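Local structure of serpin-ZX (Arabidopsis thaliana, 3LE2) at residues A[27-32]-A[194-199]; A[188-193]-A[202-207]; A[220-225]-A[239-244]; A[278-283]-A[364-369]; A[370-375]-A[386-391]. The protein inhibits metacaspase-9 and limits the activity of the protease RD21A, trapping its target covalently after cleavage of its reactive centre loop. All coordinates share one frame; numbering follows the deposited sequence.

Contact 1 (A[27-32]-A[194-199])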
# COMPACT_ATOMS: atom_id res chain seq x y z
N VAL A 27 9.48 -11.65 6.46
CA VAL A 27 9.43 -11.18 7.84
C VAL A 27 9.12 -12.34 8.78
O VAL A 27 8.74 -13.42 8.34
CB VAL A 27 8.45 -10.00 8.04
CG1 VAL A 27 8.86 -8.82 7.17
CG2 VAL A 27 7.01 -10.43 7.77
N SER A 28 9.31 -12.12 10.08
CA SER A 28 9.04 -13.16 11.06
C SER A 28 7.54 -13.47 11.18
O SER A 28 6.69 -12.66 10.80
CB SER A 28 9.58 -12.76 12.43
OG SER A 28 8.73 -11.79 13.00
N GLN A 29 7.24 -14.62 11.75
CA GLN A 29 5.87 -15.11 11.88
C GLN A 29 4.90 -14.05 12.39
O GLN A 29 3.79 -13.90 11.87
CB GLN A 29 5.84 -16.31 12.82
CG GLN A 29 4.46 -16.91 12.94
CD GLN A 29 4.47 -18.19 13.74
OE1 GLN A 29 4.98 -18.23 14.86
NE2 GLN A 29 3.90 -19.24 13.17
N ASN A 30 5.32 -13.34 13.43
CA ASN A 30 4.44 -12.40 14.12
C ASN A 30 4.70 -10.94 13.75
O ASN A 30 4.35 -10.05 14.51
CB ASN A 30 4.55 -12.60 15.63
CG ASN A 30 4.13 -14.01 16.08
OD1 ASN A 30 4.66 -14.55 17.05
ND2 ASN A 30 3.18 -14.60 15.36
N SER A 31 5.30 -10.71 12.58
CA SER A 31 5.59 -9.35 12.11
C SER A 31 4.46 -8.78 11.27
O SER A 31 4.16 -9.30 10.20
CB SER A 31 6.88 -9.31 11.28
OG SER A 31 8.02 -9.65 12.04
N ASN A 32 3.85 -7.69 11.73
CA ASN A 32 2.86 -6.98 10.95
C ASN A 32 3.51 -6.45 9.68
O ASN A 32 4.71 -6.16 9.67
CB ASN A 32 2.29 -5.82 11.76
CG ASN A 32 1.44 -6.30 12.92
OD1 ASN A 32 0.83 -7.36 12.85
ND2 ASN A 32 1.42 -5.52 13.99
N HIS A 194 -5.54 -14.28 19.02
CA HIS A 194 -4.84 -15.56 18.91
C HIS A 194 -3.70 -15.44 17.91
O HIS A 194 -3.93 -15.32 16.70
CB HIS A 194 -5.81 -16.69 18.51
CG HIS A 194 -6.91 -16.92 19.50
ND1 HIS A 194 -8.01 -16.11 19.59
CD2 HIS A 194 -7.06 -17.87 20.46
CE1 HIS A 194 -8.80 -16.54 20.56
NE2 HIS A 194 -8.24 -17.60 21.10
N LEU A 195 -2.47 -15.48 18.44
CA LEU A 195 -1.26 -15.39 17.63
C LEU A 195 -1.03 -16.67 16.82
O LEU A 195 -1.47 -17.75 17.20
CB LEU A 195 -0.06 -15.12 18.53
CG LEU A 195 0.56 -13.73 18.66
CD1 LEU A 195 -0.45 -12.61 18.66
CD2 LEU A 195 1.41 -13.68 19.93
N LEU A 196 -0.33 -16.54 15.69
CA LEU A 196 -0.01 -17.70 14.86
C LEU A 196 0.90 -18.72 15.58
O LEU A 196 0.87 -19.91 15.28
CB LEU A 196 0.63 -17.25 13.54
CG LEU A 196 -0.27 -16.50 12.55
CD1 LEU A 196 0.56 -15.87 11.41
CD2 LEU A 196 -1.36 -17.42 11.99
N ASP A 197 1.72 -18.24 16.51
CA ASP A 197 2.62 -19.14 17.24
C ASP A 197 1.89 -19.99 18.29
O ASP A 197 2.52 -20.69 19.07
CB ASP A 197 3.80 -18.37 17.87
CG ASP A 197 3.37 -17.40 18.95
OD1 ASP A 197 2.19 -17.44 19.37
OD2 ASP A 197 4.23 -16.59 19.38
N GLY A 198 0.56 -19.91 18.31
CA GLY A 198 -0.22 -20.72 19.23
C GLY A 198 -0.63 -20.03 20.52
O GLY A 198 -1.58 -20.45 21.18
N ASN A 199 0.07 -18.97 20.89
CA ASN A 199 -0.27 -18.21 22.09
C ASN A 199 -1.35 -17.16 21.85
O ASN A 199 -1.70 -16.86 20.71
CB ASN A 199 0.98 -17.54 22.65
CG ASN A 199 2.17 -18.48 22.74
OD1 ASN A 199 3.31 -18.08 22.48
ND2 ASN A 199 1.91 -19.74 23.10
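Gln29 reaches across to Leu196 and Asp197 with its chain extended, CG anti to the backbone N (chi1 -177°), which carries the terminal amide over the turn on the other side. Its chain passes that of Leu196 obliquely, NE2 of Gln29 lying 3.8 Å from CB of Leu196, while OE1 of Gln29 comes to 3.2 Å from CB of Asp197. The Gln29 amide and the Asp197 carboxylate stand almost perpendicular, their planes 83° apart, and it is the CB methylene of Asp197 that the amide oxygen meets. Asn30 also points at the 194-199 loop, its side chain crossing that of Asp197 at about a right angle. The carboxylate itself is partly committed at home: OD1 of Asp197 accepts from N of Asn199 at 3.0 Å, an Asx turn that fixes its rotation. Each segment contains a type I turn, Ser28 to Ser31 and Leu195 to Gly198, so two turn apices meet at the surface over a modest 218 Å² of buried area. The first loop links helix 5-25 to strand 33-35 and the second links strands 189-194 and 200-207; Leu196 extends the packing inward onto Pro369 and Val389, beside the end of strand 382-388.

Contact 2 (A[188-193]-A[202-207])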
# COMPACT_ATOMS: atom_id res chain seq x y z
N THR A 188 -15.14 -0.05 23.51
CA THR A 188 -13.88 -0.77 23.37
C THR A 188 -13.55 -1.50 24.67
O THR A 188 -13.63 -0.92 25.75
CB THR A 188 -12.75 0.20 23.03
OG1 THR A 188 -13.10 0.94 21.86
CG2 THR A 188 -11.44 -0.56 22.80
N GLN A 189 -13.20 -2.78 24.57
CA GLN A 189 -12.90 -3.60 25.74
C GLN A 189 -11.72 -4.51 25.44
O GLN A 189 -11.44 -4.80 24.27
CB GLN A 189 -14.12 -4.44 26.14
CG GLN A 189 -15.37 -3.62 26.53
CD GLN A 189 -15.18 -2.78 27.80
OE1 GLN A 189 -14.48 -3.19 28.73
NE2 GLN A 189 -15.80 -1.60 27.83
N GLU A 190 -11.02 -4.95 26.47
CA GLU A 190 -9.91 -5.89 26.29
C GLU A 190 -10.45 -7.25 25.86
O GLU A 190 -11.60 -7.59 26.16
CB GLU A 190 -9.09 -6.02 27.58
CG GLU A 190 -8.44 -4.73 28.05
CD GLU A 190 -7.54 -4.09 27.01
OE1 GLU A 190 -6.39 -4.56 26.82
OE2 GLU A 190 -7.97 -3.10 26.38
N GLY A 191 -9.63 -8.01 25.13
CA GLY A 191 -10.03 -9.30 24.60
C GLY A 191 -8.83 -10.09 24.09
O GLY A 191 -7.76 -9.54 23.91
N GLU A 192 -9.02 -11.38 23.85
CA GLU A 192 -7.92 -12.24 23.42
C GLU A 192 -7.71 -12.27 21.90
O GLU A 192 -8.63 -12.55 21.14
CB GLU A 192 -8.12 -13.67 23.95
CG GLU A 192 -8.08 -13.77 25.48
CD GLU A 192 -6.85 -13.09 26.11
OE1 GLU A 192 -5.73 -13.64 25.99
OE2 GLU A 192 -7.00 -12.01 26.73
N PHE A 193 -6.48 -11.98 21.48
CA PHE A 193 -6.09 -12.16 20.09
C PHE A 193 -5.25 -13.43 20.00
O PHE A 193 -4.35 -13.65 20.81
CB PHE A 193 -5.31 -10.95 19.58
CG PHE A 193 -5.00 -11.00 18.10
CD1 PHE A 193 -5.83 -10.38 17.18
CD2 PHE A 193 -3.88 -11.68 17.64
CE1 PHE A 193 -5.54 -10.44 15.84
CE2 PHE A 193 -3.59 -11.74 16.30
CZ PHE A 193 -4.42 -11.12 15.39
N THR A 202 -3.71 -10.19 25.23
CA THR A 202 -4.86 -9.34 25.54
C THR A 202 -4.73 -7.99 24.86
O THR A 202 -3.71 -7.31 24.99
CB THR A 202 -5.01 -9.14 27.06
OG1 THR A 202 -5.22 -10.41 27.69
CG2 THR A 202 -6.20 -8.25 27.36
N ALA A 203 -5.78 -7.58 24.15
CA ALA A 203 -5.72 -6.37 23.34
C ALA A 203 -7.08 -5.66 23.26
O ALA A 203 -8.12 -6.29 23.45
CB ALA A 203 -5.20 -6.72 21.94
N PRO A 204 -7.06 -4.34 23.01
CA PRO A 204 -8.30 -3.56 22.84
C PRO A 204 -9.03 -3.92 21.53
O PRO A 204 -8.49 -3.75 20.44
CB PRO A 204 -7.81 -2.10 22.78
CG PRO A 204 -6.32 -2.13 23.01
CD PRO A 204 -5.84 -3.52 22.82
N PHE A 205 -10.26 -4.41 21.66
CA PHE A 205 -11.13 -4.66 20.51
C PHE A 205 -12.26 -3.64 20.48
O PHE A 205 -13.00 -3.50 21.45
CB PHE A 205 -11.74 -6.05 20.59
CG PHE A 205 -10.81 -7.16 20.18
CD1 PHE A 205 -10.73 -7.56 18.85
CD2 PHE A 205 -10.05 -7.83 21.12
CE1 PHE A 205 -9.91 -8.60 18.47
CE2 PHE A 205 -9.21 -8.88 20.74
CZ PHE A 205 -9.14 -9.26 19.41
N MET A 206 -12.41 -2.95 19.35
CA MET A 206 -13.55 -2.07 19.14
C MET A 206 -14.78 -2.90 18.79
O MET A 206 -14.66 -4.00 18.25
CB MET A 206 -13.25 -1.10 18.00
CG MET A 206 -11.93 -0.38 18.13
SD MET A 206 -11.67 0.86 16.87
CE MET A 206 -11.89 -0.11 15.38
N THR A 207 -15.95 -2.38 19.12
CA THR A 207 -17.20 -3.07 18.78
C THR A 207 -18.28 -2.10 18.36
O THR A 207 -18.13 -0.88 18.50
CB THR A 207 -17.73 -3.94 19.93
OG1 THR A 207 -18.77 -4.79 19.44
CG2 THR A 207 -18.27 -3.07 21.06
O HOH W 1 -15.81 0.30 20.32
O HOH W 2 -4.04 -4.30 25.98
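Strands 189-193 and 202-207 run antiparallel with a marked twist, their directions 122° apart and their axes 4.3 Å apart at closest approach, as the two arms of a beta hairpin. Backbone bonds from Pro204 and Met206 lead on to Lys281 and Ile279 of strand 277-289. Gln189 with Phe205 and Gly191 with Ala203 are the hydrogen-bonded pairs; Glu190 with Pro204 and Glu192 with Thr202 are the non-hydrogen-bonded ones. The first pair is bonded both ways, N of Phe205 to O of Gln189 at 2.9 Å and 171°, whereas N of Gly191 to O of Ala203 is weak because its angle falls to 126°. Phe205 lies along the face where Gly191 has no side chain: its CE2 edge sits 3.5 Å from O of Gly191, which lies in the ring plane. Further along, CZ of Phe205 meets the edge of the Phe193 ring, the two side chains crossing at about a right angle. The other face carries the polar groups, round Pro204. Glu190 folds back at chi2 over this proline, its OE2 3.6 Å from CA of Pro204. Glu192 bends likewise, and OG1 of Thr202 donates to the syn lone pair of Glu192 OE2 at 2.6 Å.

Contact 3 (A[220-225]-A[239-244])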
# COMPACT_ATOMS: atom_id res chain seq x y z
N PHE A 220 -13.76 -17.84 4.69
CA PHE A 220 -13.38 -16.51 5.17
C PHE A 220 -14.51 -15.52 5.10
O PHE A 220 -15.56 -15.80 4.54
CB PHE A 220 -12.19 -15.97 4.38
CG PHE A 220 -12.45 -15.80 2.91
CD1 PHE A 220 -12.37 -16.89 2.04
CD2 PHE A 220 -12.78 -14.56 2.38
CE1 PHE A 220 -12.61 -16.74 0.68
CE2 PHE A 220 -13.03 -14.40 1.01
CZ PHE A 220 -12.93 -15.49 0.16
N LYS A 221 -14.28 -14.35 5.68
CA LYS A 221 -15.24 -13.26 5.60
C LYS A 221 -14.53 -11.97 5.22
O LYS A 221 -13.32 -11.84 5.39
CB LYS A 221 -15.97 -13.10 6.92
CG LYS A 221 -16.85 -14.27 7.26
CD LYS A 221 -17.29 -14.18 8.71
CE LYS A 221 -17.81 -15.50 9.21
NZ LYS A 221 -18.32 -15.35 10.60
N VAL A 222 -15.30 -11.03 4.68
CA VAL A 222 -14.76 -9.72 4.36
C VAL A 222 -15.59 -8.60 4.97
O VAL A 222 -16.83 -8.62 4.90
CB VAL A 222 -14.64 -9.50 2.85
CG1 VAL A 222 -14.01 -8.13 2.58
CG2 VAL A 222 -13.81 -10.61 2.23
N LEU A 223 -14.90 -7.64 5.59
CA LEU A 223 -15.54 -6.45 6.15
C LEU A 223 -15.02 -5.22 5.42
O LEU A 223 -13.82 -5.10 5.21
CB LEU A 223 -15.27 -6.34 7.64
CG LEU A 223 -15.48 -4.94 8.24
CD1 LEU A 223 -16.95 -4.59 8.35
CD2 LEU A 223 -14.81 -4.85 9.60
N GLY A 224 -15.91 -4.33 5.01
CA GLY A 224 -15.50 -3.07 4.43
C GLY A 224 -15.83 -1.93 5.38
O GLY A 224 -16.93 -1.88 5.92
N LEU A 225 -14.86 -1.04 5.62
CA LEU A 225 -15.09 0.17 6.44
C LEU A 225 -14.74 1.42 5.65
O LEU A 225 -13.56 1.78 5.55
CB LEU A 225 -14.24 0.15 7.73
CG LEU A 225 -14.51 -0.88 8.82
CD1 LEU A 225 -13.52 -0.72 9.94
CD2 LEU A 225 -15.91 -0.77 9.38
N TYR A 239 -10.53 -2.79 3.80
CA TYR A 239 -11.14 -4.10 3.78
C TYR A 239 -10.35 -5.05 4.66
O TYR A 239 -9.10 -5.01 4.67
CB TYR A 239 -11.24 -4.61 2.34
CG TYR A 239 -12.18 -3.76 1.50
CD1 TYR A 239 -13.56 -3.91 1.60
CD2 TYR A 239 -11.68 -2.79 0.66
CE1 TYR A 239 -14.42 -3.10 0.86
CE2 TYR A 239 -12.51 -2.00 -0.09
CZ TYR A 239 -13.88 -2.15 0.01
OH TYR A 239 -14.69 -1.34 -0.75
N PHE A 240 -11.09 -5.88 5.39
CA PHE A 240 -10.51 -6.88 6.28
C PHE A 240 -10.88 -8.25 5.75
O PHE A 240 -12.06 -8.53 5.54
CB PHE A 240 -11.08 -6.73 7.70
CG PHE A 240 -10.80 -5.40 8.33
CD1 PHE A 240 -9.91 -5.29 9.38
CD2 PHE A 240 -11.43 -4.25 7.88
CE1 PHE A 240 -9.65 -4.07 9.97
CE2 PHE A 240 -11.18 -3.03 8.46
CZ PHE A 240 -10.28 -2.94 9.51
N TYR A 241 -9.87 -9.09 5.52
CA TYR A 241 -10.08 -10.44 5.03
C TYR A 241 -9.72 -11.41 6.13
O TYR A 241 -8.54 -11.62 6.44
CB TYR A 241 -9.26 -10.70 3.77
CG TYR A 241 -9.49 -9.66 2.70
CD1 TYR A 241 -10.29 -9.92 1.58
CD2 TYR A 241 -8.92 -8.39 2.82
CE1 TYR A 241 -10.50 -8.94 0.59
CE2 TYR A 241 -9.13 -7.42 1.86
CZ TYR A 241 -9.91 -7.69 0.75
OH TYR A 241 -10.09 -6.69 -0.18
N LEU A 242 -10.76 -12.01 6.71
CA LEU A 242 -10.65 -12.80 7.92
C LEU A 242 -10.90 -14.30 7.68
O LEU A 242 -12.03 -14.72 7.47
CB LEU A 242 -11.65 -12.27 8.94
CG LEU A 242 -11.65 -12.81 10.37
CD1 LEU A 242 -10.36 -12.42 11.07
CD2 LEU A 242 -12.86 -12.28 11.14
N PRO A 243 -9.84 -15.12 7.73
CA PRO A 243 -10.00 -16.57 7.60
C PRO A 243 -10.90 -17.09 8.70
O PRO A 243 -10.91 -16.50 9.78
CB PRO A 243 -8.59 -17.11 7.83
CG PRO A 243 -7.68 -15.95 7.60
CD PRO A 243 -8.45 -14.74 8.03
N ASP A 244 -11.65 -18.16 8.44
CA ASP A 244 -12.43 -18.79 9.50
C ASP A 244 -11.49 -19.35 10.57
O ASP A 244 -11.74 -19.21 11.76
CB ASP A 244 -13.32 -19.91 8.93
CG ASP A 244 -14.41 -19.37 8.00
OD1 ASP A 244 -14.60 -18.14 7.95
OD2 ASP A 244 -15.06 -20.18 7.32
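Four backbone hydrogen bonds tie strand 220-225 to strand 239-243, in two reciprocal pairs. Lys221 exchanges bonds with Leu242, and Leu223 with Phe240; N of Leu242 to O of Lys221 is 2.9 Å, and N of Phe240 reaches O of Leu223 at 2.8 Å. CA-H...O contacts fill in between, as from CA of Val222 to O of Phe240 at 3.2 Å. The segment directions are 161° apart, close to the antiparallel limit, which fits this evenly bonded hairpin.

The apolar contacts divide between the faces. Beside Leu223, Phe240 points the same way, and CD1 of Leu225 comes obliquely to CE2 of the Phe240 ring at 3.6 Å. On the other face Val222 lies alongside Tyr241: CG2 of Val222 touches CD1 of Tyr241 at 3.6 Å, and CG1, anti to the backbone N (chi1 -178°), stands over the ring face near its rim. The Tyr239 ring slants past the bare CA of Gly224, with CD1 of Tyr239 3.5 Å from it.

Two polar ends find partners outside the segments, Lys221 NZ at Asp363 O and Tyr239 OH at Asn377 OD1. Strand 236-243 is bonded on to strand 370-376; Phe364 of strand 361-365 packs on the Leu223 and Phe240 face, while Leu252 of helix 249-258 meets Phe220 and Tyr241.

Contact 4 (A[278-283]-A[364-369])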
# COMPACT_ATOMS: atom_id res chain seq x y z
N LYS A 278 -16.20 -7.66 16.42
CA LYS A 278 -15.01 -7.21 17.15
C LYS A 278 -13.83 -6.90 16.24
O LYS A 278 -13.37 -7.77 15.49
CB LYS A 278 -14.60 -8.25 18.20
CG LYS A 278 -15.63 -8.47 19.29
CD LYS A 278 -15.79 -7.24 20.17
CE LYS A 278 -16.91 -7.43 21.19
NZ LYS A 278 -16.69 -8.65 22.02
N ILE A 279 -13.32 -5.68 16.34
CA ILE A 279 -12.18 -5.23 15.55
C ILE A 279 -11.02 -4.76 16.46
O ILE A 279 -11.17 -3.80 17.22
CB ILE A 279 -12.59 -4.07 14.62
CG1 ILE A 279 -13.79 -4.48 13.78
CG2 ILE A 279 -11.46 -3.67 13.70
CD1 ILE A 279 -13.53 -5.72 12.95
N PRO A 280 -9.86 -5.42 16.37
CA PRO A 280 -8.75 -4.95 17.21
C PRO A 280 -8.23 -3.60 16.75
O PRO A 280 -8.14 -3.36 15.54
CB PRO A 280 -7.67 -6.00 16.98
CG PRO A 280 -7.96 -6.55 15.62
CD PRO A 280 -9.47 -6.60 15.57
N LYS A 281 -7.89 -2.72 17.70
CA LYS A 281 -7.16 -1.51 17.35
C LYS A 281 -5.77 -1.95 16.94
O LYS A 281 -5.30 -3.01 17.38
CB LYS A 281 -7.05 -0.57 18.55
CG LYS A 281 -8.37 -0.00 19.02
CD LYS A 281 -8.19 0.98 20.17
CE LYS A 281 -7.65 2.33 19.69
NZ LYS A 281 -7.31 3.21 20.85
N PHE A 282 -5.10 -1.16 16.11
CA PHE A 282 -3.66 -1.34 15.87
C PHE A 282 -3.04 -0.09 15.26
O PHE A 282 -3.72 0.73 14.67
CB PHE A 282 -3.39 -2.56 14.98
CG PHE A 282 -4.18 -2.56 13.70
CD1 PHE A 282 -5.47 -3.10 13.65
CD2 PHE A 282 -3.64 -2.03 12.54
CE1 PHE A 282 -6.20 -3.11 12.46
CE2 PHE A 282 -4.37 -2.04 11.34
CZ PHE A 282 -5.64 -2.58 11.31
N LYS A 283 -1.73 0.06 15.43
CA LYS A 283 -1.02 1.20 14.88
C LYS A 283 0.42 0.80 14.66
O LYS A 283 1.10 0.42 15.60
CB LYS A 283 -1.07 2.39 15.84
CG LYS A 283 -0.43 3.65 15.29
CD LYS A 283 -0.41 4.79 16.32
CE LYS A 283 -0.10 6.13 15.66
NZ LYS A 283 -0.11 7.29 16.62
N PHE A 364 -18.51 -11.07 12.80
CA PHE A 364 -17.20 -10.77 12.27
C PHE A 364 -16.33 -10.45 13.49
O PHE A 364 -16.35 -9.33 14.00
CB PHE A 364 -17.26 -9.61 11.28
CG PHE A 364 -15.99 -9.40 10.52
CD1 PHE A 364 -15.80 -9.99 9.28
CD2 PHE A 364 -14.96 -8.64 11.06
CE1 PHE A 364 -14.62 -9.81 8.57
CE2 PHE A 364 -13.77 -8.45 10.37
CZ PHE A 364 -13.60 -9.04 9.12
N VAL A 365 -15.61 -11.44 13.98
CA VAL A 365 -14.79 -11.27 15.18
C VAL A 365 -13.32 -11.49 14.84
O VAL A 365 -12.88 -12.62 14.65
CB VAL A 365 -15.24 -12.22 16.31
CG1 VAL A 365 -14.29 -12.12 17.52
CG2 VAL A 365 -16.68 -11.92 16.70
N ALA A 366 -12.58 -10.40 14.73
CA ALA A 366 -11.23 -10.48 14.20
C ALA A 366 -10.23 -10.68 15.33
O ALA A 366 -9.37 -9.83 15.58
CB ALA A 366 -10.91 -9.22 13.41
N ASP A 367 -10.36 -11.80 16.01
CA ASP A 367 -9.49 -12.11 17.13
C ASP A 367 -8.35 -13.01 16.69
O ASP A 367 -7.78 -13.75 17.49
CB ASP A 367 -10.29 -12.78 18.24
CG ASP A 367 -10.86 -14.11 17.81
OD1 ASP A 367 -10.76 -14.45 16.61
OD2 ASP A 367 -11.40 -14.83 18.67
N HIS A 368 -8.03 -12.95 15.40
CA HIS A 368 -6.89 -13.69 14.87
C HIS A 368 -6.44 -13.00 13.58
O HIS A 368 -7.11 -12.09 13.11
CB HIS A 368 -7.25 -15.16 14.65
CG HIS A 368 -8.49 -15.37 13.85
ND1 HIS A 368 -9.76 -15.18 14.38
CD2 HIS A 368 -8.68 -15.76 12.56
CE1 HIS A 368 -10.66 -15.44 13.45
NE2 HIS A 368 -10.04 -15.80 12.34
N PRO A 369 -5.28 -13.40 13.03
CA PRO A 369 -4.69 -12.69 11.89
C PRO A 369 -5.57 -12.59 10.64
O PRO A 369 -6.22 -13.55 10.22
CB PRO A 369 -3.43 -13.49 11.59
CG PRO A 369 -3.03 -14.01 12.94
CD PRO A 369 -4.34 -14.39 13.59
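O of Lys278 accepts from N of Ala366 at 2.8 Å. N of the same lysine donates to O of Phe364 at 2.9 Å, making a parallel bridge with Val365 that holds both backbone polar atoms of Lys278. Their side chains share one face, CB of Lys278 lying 3.9 Å from CG1 of Val365. The pairing stops here: Pro280 has no N-H to continue it, its CD lying 3.2 Å from O and 3.7 Å from CB of Ala366, and the second chain bends in an inverse gamma turn centred on Ala366. Ile279 has CG1 anti to the carbonyl carbon (chi1 -54°), which with the bend at chi2 brings its CD1 to the edge of the Phe364 ring, 3.8 Å from CD2. ND1 of His368 donates to OD1 of Asp367 at 2.6 Å, in the imidazole plane, while NE2 bonds to Pro243 O. The backbone bond of Ile279 to Met206 sets strand 200-207 beside strand 277-289, and Phe364 touches Phe240 and Leu242 of strand 236-243.

Contact 5 (A[370-375]-A[386-391]); sequences FLLVVT and GQVVDP
A chi1 of 50° sets CG of Phe370 between its backbone N and carbonyl carbon, and a chi1 of -179° in Val388 turns CG1 anti to its own N; together these bring the valine over the phenylalanine ring. Both belong to the antiparallel hairpin of strands 370-376 and 382-388, which lie deep in the serpin body. CB of Val388 stands 4.0 Å from the centroid of the Phe370 ring, 25° off its normal, a CH-pi contact offset toward the rim, the side chains running side by side in the same direction. Backbone bonds frame this pair: N of Val388 to O of Phe370 at 3.1 Å is sound, whereas N of Phe370 to O of Val388 at 3.4 Å is weak. Leu372 and Gly386 bond to each other in both directions, N of Leu372 to O of Gly386 at 2.8 Å.

On the other face, CD2 of Leu371 reaches CB of Gln387 obliquely at 4.1 Å, near Leu249 of helix 249-258; NE2 of Gln387 is held by Ser31 O. Strand 236-243 flanks the hairpin through Tyr239 and Tyr241, and Phe282 packs against its Phe370 and Val388 face. On that same face, one branch of the valine completes the overlap with the ring, CG2 of Val388 lying 3.6 Å from CE2 of Phe370.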
# COMPACT_ATOMS: atom_id res chain seq x y z
N PHE A 370 -5.57 -11.39 10.06
CA PHE A 370 -6.37 -11.09 8.89
C PHE A 370 -5.56 -10.24 7.93
O PHE A 370 -4.54 -9.66 8.32
CB PHE A 370 -7.66 -10.35 9.30
CG PHE A 370 -7.43 -9.16 10.23
CD1 PHE A 370 -7.42 -9.33 11.61
CD2 PHE A 370 -7.31 -7.88 9.72
CE1 PHE A 370 -7.24 -8.24 12.47
CE2 PHE A 370 -7.13 -6.78 10.58
CZ PHE A 370 -7.10 -6.97 11.96
N LEU A 371 -5.99 -10.21 6.67
CA LEU A 371 -5.37 -9.33 5.69
C LEU A 371 -6.07 -8.00 5.68
O LEU A 371 -7.21 -7.88 6.13
CB LEU A 371 -5.44 -9.92 4.28
CG LEU A 371 -4.49 -11.06 3.96
CD1 LEU A 371 -4.77 -11.59 2.58
CD2 LEU A 371 -3.03 -10.58 4.10
N LEU A 372 -5.36 -6.99 5.18
CA LEU A 372 -5.86 -5.63 5.09
C LEU A 372 -5.64 -5.11 3.69
O LEU A 372 -4.58 -5.35 3.10
CB LEU A 372 -5.09 -4.71 6.03
CG LEU A 372 -5.31 -4.79 7.54
CD1 LEU A 372 -4.45 -3.74 8.22
CD2 LEU A 372 -6.78 -4.59 7.85
N VAL A 373 -6.62 -4.38 3.16
CA VAL A 373 -6.47 -3.71 1.87
C VAL A 373 -7.16 -2.33 1.92
O VAL A 373 -8.30 -2.21 2.37
CB VAL A 373 -7.05 -4.56 0.71
CG1 VAL A 373 -6.99 -3.80 -0.61
CG2 VAL A 373 -6.30 -5.89 0.59
N VAL A 374 -6.46 -1.29 1.50
CA VAL A 374 -7.05 0.03 1.43
C VAL A 374 -7.11 0.41 -0.04
O VAL A 374 -6.10 0.41 -0.72
CB VAL A 374 -6.24 1.11 2.21
CG1 VAL A 374 -6.77 2.51 1.89
CG2 VAL A 374 -6.29 0.85 3.71
N THR A 375 -8.31 0.72 -0.51
CA THR A 375 -8.49 1.00 -1.92
C THR A 375 -9.29 2.26 -2.13
O THR A 375 -10.09 2.67 -1.28
CB THR A 375 -9.30 -0.09 -2.62
OG1 THR A 375 -10.65 -0.02 -2.15
CG2 THR A 375 -8.74 -1.46 -2.31
N GLY A 386 -1.74 -5.15 3.61
CA GLY A 386 -1.04 -5.46 4.85
C GLY A 386 -1.59 -6.70 5.54
O GLY A 386 -2.59 -7.29 5.12
N GLN A 387 -0.91 -7.10 6.60
CA GLN A 387 -1.40 -8.17 7.45
C GLN A 387 -1.24 -7.73 8.89
O GLN A 387 -0.21 -7.16 9.26
CB GLN A 387 -0.64 -9.46 7.20
CG GLN A 387 0.77 -9.53 7.77
CD GLN A 387 1.32 -10.94 7.69
OE1 GLN A 387 0.72 -11.80 7.03
NE2 GLN A 387 2.44 -11.21 8.36
N VAL A 388 -2.27 -7.98 9.70
CA VAL A 388 -2.22 -7.75 11.14
C VAL A 388 -2.11 -9.12 11.79
O VAL A 388 -3.07 -9.90 11.78
CB VAL A 388 -3.49 -7.02 11.64
CG1 VAL A 388 -3.42 -6.77 13.14
CG2 VAL A 388 -3.67 -5.70 10.91
N VAL A 389 -0.92 -9.43 12.29
CA VAL A 389 -0.68 -10.72 12.95
C VAL A 389 -0.49 -10.53 14.44
O VAL A 389 -0.53 -11.49 15.20
CB VAL A 389 0.53 -11.48 12.35
CG1 VAL A 389 0.22 -11.95 10.92
CG2 VAL A 389 1.80 -10.62 12.39
N ASP A 390 -0.29 -9.28 14.86
CA ASP A 390 -0.14 -8.96 16.28
C ASP A 390 -0.48 -7.49 16.51
O ASP A 390 0.34 -6.62 16.26
CB ASP A 390 1.29 -9.24 16.73
CG ASP A 390 1.59 -8.71 18.13
OD1 ASP A 390 0.67 -8.18 18.80
OD2 ASP A 390 2.75 -8.81 18.54
N PRO A 391 -1.70 -7.23 17.02
CA PRO A 391 -2.26 -5.89 17.23
C PRO A 391 -1.48 -5.11 18.27
O PRO A 391 -1.61 -3.88 18.31
CB PRO A 391 -3.64 -6.17 17.81
CG PRO A 391 -3.85 -7.63 17.73
CD PRO A 391 -2.54 -8.28 17.62

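Contacts 3, 4 and 5 are buried, contact 2 is partly so and contact 1 lies on the surface. Contacts 3 and 5 are hairpins of neighbouring strands, with Tyr239 and Tyr241 bonded to Val373 and Leu371, and rings and aliphatic groups supply most of their side-chain packing. Contact 2 is a hairpin too, but it has one face that adds carboxylates and a hydroxyl round a proline, in keeping with its exposure. Contact 4 differs in being parallel, and it borders contact 2 through Met206 to Ile279 and contact 5 through Phe282 on Leu372. Contact 1 is made by turns, with glutamine, leucine and aspartate side chains crossing at the surface, and Asn32 binds Val389 and Asp390 of contact 5.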